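Local coordinates for protein Ion-channel modulator raklp (Rhipicephalus appendiculatus, PDB 2W8X) that probably modulates host ion channels, activating maxiK potassium channels, as a tick salivary protein with a highly modified Kunitz/BPTI fold, at residues C18-Q23 with L31-L36. Sequence-based numbering, arbitrary orientation.
Sequences CDPNLQ and LWHYNL
A single proline, Pro-20, is nearly all that segment 18-23 brings against His-33 and Tyr-34, and no hydrogen bond joins the two segments. Its CB lies 3.5 Å from CD2 of His-33, approaching the imidazole obliquely, while its CG comes 3.7 Å from the backbone O of Tyr-34. The two side chains cross at about a right angle. His-33 brings its ring to the proline with CG set between its own backbone N and carbonyl carbon (chi1 69°), and its CG and CD2 lie against Pro-20 CB. Histidine suits the place because these ring carbons pack on the proline while ND1 is hydrogen-bonded to the backbone O of Gly-44.

Proline also suits the backbone here, since its restricted phi (-68°) matches the second position of the type I turn from Asp-19 to Leu-22. Leu-22 N closes that turn on Asp-19 O at 3.1 Å. Asp-19 adds an Asx turn, its short carboxylate side chain reaching back to the backbone: Asn-21 N donates to Asp-19 OD1 at 2.9 Å, from 50° out of the carboxylate plane.

The side-chain amide of Asn-51 bridges the segments, ND2 bonding to Cys-18 O and OD1 accepting from Tyr-34 N, and Pro-20 also packs on Asn-51. Cys-18, just past helix 14-17, forms a disulfide with Cys-3; the turn that follows packs on strand 31-35, which pairs antiparallel with strand 40-42 and sends Tyr-34 against helix 56-70.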
loop_
_atom_site.group_PDB
_atom_site.type_symbol
_atom_site.label_atom_id
_atom_site.label_comp_id
_atom_site.label_asym_id
_atom_site.label_seq_id
_atom_site.Cartn_x
_atom_site.Cartn_y
_atom_site.Cartn_z
ATOM N N CYS A 18 -7.268 -4.213 9.431
ATOM C CA CYS A 18 -6.308 -3.773 10.442
ATOM C C CYS A 18 -6.767 -2.462 11.048
ATOM O O CYS A 18 -7.197 -1.586 10.326
ATOM C CB CYS A 18 -4.915 -3.637 9.840
ATOM S SG CYS A 18 -4.164 -5.252 9.493
ATOM N N ASP A 19 -6.691 -2.336 12.369
ATOM C CA ASP A 19 -7.060 -1.097 13.051
ATOM C C ASP A 19 -6.157 0.019 12.579
ATOM O O ASP A 19 -4.955 -0.044 12.778
ATOM C CB ASP A 19 -6.944 -1.308 14.546
ATOM C CG ASP A 19 -7.287 -0.101 15.367
ATOM O OD1 ASP A 19 -7.521 1.003 14.858
ATOM O OD2 ASP A 19 -7.293 -0.291 16.621
ATOM N N PRO A 20 -6.734 1.053 11.930
ATOM C CA PRO A 20 -5.883 2.112 11.364
ATOM C C PRO A 20 -5.174 2.973 12.387
ATOM O O PRO A 20 -4.219 3.679 12.053
ATOM C CB PRO A 20 -6.880 2.948 10.577
ATOM C CG PRO A 20 -8.146 2.743 11.245
ATOM C CD PRO A 20 -8.156 1.316 11.678
ATOM N N ASN A 21 -5.608 2.875 13.643
ATOM C CA ASN A 21 -5.000 3.581 14.744
ATOM C C ASN A 21 -3.804 2.870 15.347
ATOM O O ASN A 21 -3.144 3.452 16.225
ATOM C CB ASN A 21 -6.035 3.848 15.825
ATOM C CG ASN A 21 -7.085 4.832 15.416
ATOM O OD1 ASN A 21 -6.795 5.862 14.854
ATOM N ND2 ASN A 21 -8.314 4.496 15.657
ATOM N N LEU A 22 -3.499 1.628 14.900
ATOM C CA LEU A 22 -2.315 0.934 15.373
ATOM C C LEU A 22 -1.059 1.673 14.881
ATOM O O LEU A 22 -0.849 1.834 13.668
ATOM C CB LEU A 22 -2.251 -0.520 14.894
ATOM C CG LEU A 22 -3.058 -1.595 15.553
ATOM C CD1 LEU A 22 -2.779 -2.897 14.799
ATOM C CD2 LEU A 22 -2.747 -1.707 17.083
ATOM N N GLN A 23 -0.237 2.101 15.821
ATOM C CA GLN A 23 0.893 3.017 15.601
ATOM C C GLN A 23 2.135 2.251 15.185
ATOM O O GLN A 23 3.163 2.217 15.863
ATOM C CB GLN A 23 1.099 3.882 16.845
ATOM C CG GLN A 23 -0.129 4.741 17.141
ATOM C CD GLN A 23 0.000 5.694 18.324
ATOM O OE1 GLN A 23 -0.640 6.736 18.334
ATOM N NE2 GLN A 23 0.841 5.383 19.254
ATOM N N LEU A 31 -0.577 9.839 3.768
ATOM C CA LEU A 31 -1.170 8.522 3.572
ATOM C C LEU A 31 -2.666 8.607 3.879
ATOM O O LEU A 31 -3.129 9.600 4.407
ATOM C CB LEU A 31 -0.462 7.473 4.431
ATOM C CG LEU A 31 1.010 7.263 4.081
ATOM C CD1 LEU A 31 1.575 6.187 5.005
ATOM C CD2 LEU A 31 1.247 6.897 2.596
ATOM N N TRP A 32 -3.396 7.545 3.539
ATOM C CA TRP A 32 -4.809 7.384 3.838
ATOM C C TRP A 32 -5.056 6.071 4.582
ATOM O O TRP A 32 -4.226 5.148 4.546
ATOM C CB TRP A 32 -5.586 7.354 2.500
ATOM C CG TRP A 32 -5.505 8.674 1.763
ATOM C CD1 TRP A 32 -4.419 9.193 1.113
ATOM C CD2 TRP A 32 -6.546 9.663 1.655
ATOM N NE1 TRP A 32 -4.719 10.444 0.607
ATOM C CE2 TRP A 32 -6.018 10.749 0.919
ATOM C CE3 TRP A 32 -7.872 9.721 2.084
ATOM C CZ2 TRP A 32 -6.792 11.866 0.610
ATOM C CZ3 TRP A 32 -8.627 10.830 1.773
ATOM C CH2 TRP A 32 -8.074 11.882 1.060
ATOM N N HIS A 33 -6.204 5.972 5.246
ATOM C CA HIS A 33 -6.596 4.755 5.931
ATOM C C HIS A 33 -8.072 4.518 5.729
ATOM O O HIS A 33 -8.850 5.447 5.483
ATOM C CB HIS A 33 -6.259 4.824 7.440
ATOM C CG HIS A 33 -7.091 5.803 8.201
ATOM N ND1 HIS A 33 -6.800 7.156 8.260
ATOM C CD2 HIS A 33 -8.276 5.646 8.834
ATOM C CE1 HIS A 33 -7.732 7.768 8.975
ATOM N NE2 HIS A 33 -8.665 6.882 9.303
ATOM N N TYR A 34 -8.458 3.266 5.865
ATOM C CA TYR A 34 -9.859 2.885 5.779
ATOM C C TYR A 34 -10.504 2.754 7.153
ATOM O O TYR A 34 -9.956 2.085 8.037
ATOM C CB TYR A 34 -9.993 1.585 5.035
ATOM C CG TYR A 34 -11.405 1.062 4.840
ATOM C CD1 TYR A 34 -12.324 1.733 4.032
ATOM C CD2 TYR A 34 -11.798 -0.142 5.399
ATOM C CE1 TYR A 34 -13.607 1.205 3.804
ATOM C CE2 TYR A 34 -13.051 -0.682 5.156
ATOM C CZ TYR A 34 -13.951 -0.011 4.365
ATOM O OH TYR A 34 -15.193 -0.563 4.158
ATOM N N ASN A 35 -11.689 3.376 7.300
ATOM C CA ASN A 35 -12.540 3.253 8.500
ATOM C C ASN A 35 -13.634 2.257 8.167
ATOM O O ASN A 35 -14.595 2.557 7.431
ATOM C CB ASN A 35 -13.076 4.648 8.866
ATOM C CG ASN A 35 -13.876 4.695 10.149
ATOM O OD1 ASN A 35 -14.452 3.721 10.556
ATOM N ND2 ASN A 35 -13.941 5.884 10.763
ATOM N N LEU A 36 -13.478 1.047 8.707
ATOM C CA LEU A 36 -14.365 -0.057 8.431
ATOM C C LEU A 36 -15.768 0.235 8.973
ATOM O O LEU A 36 -16.755 -0.140 8.331
ATOM C CB LEU A 36 -13.801 -1.344 9.030
ATOM C CG LEU A 36 -14.607 -2.624 8.872
ATOM C CD1 LEU A 36 -14.817 -3.063 7.431
ATOM C CD2 LEU A 36 -13.881 -3.707 9.674
#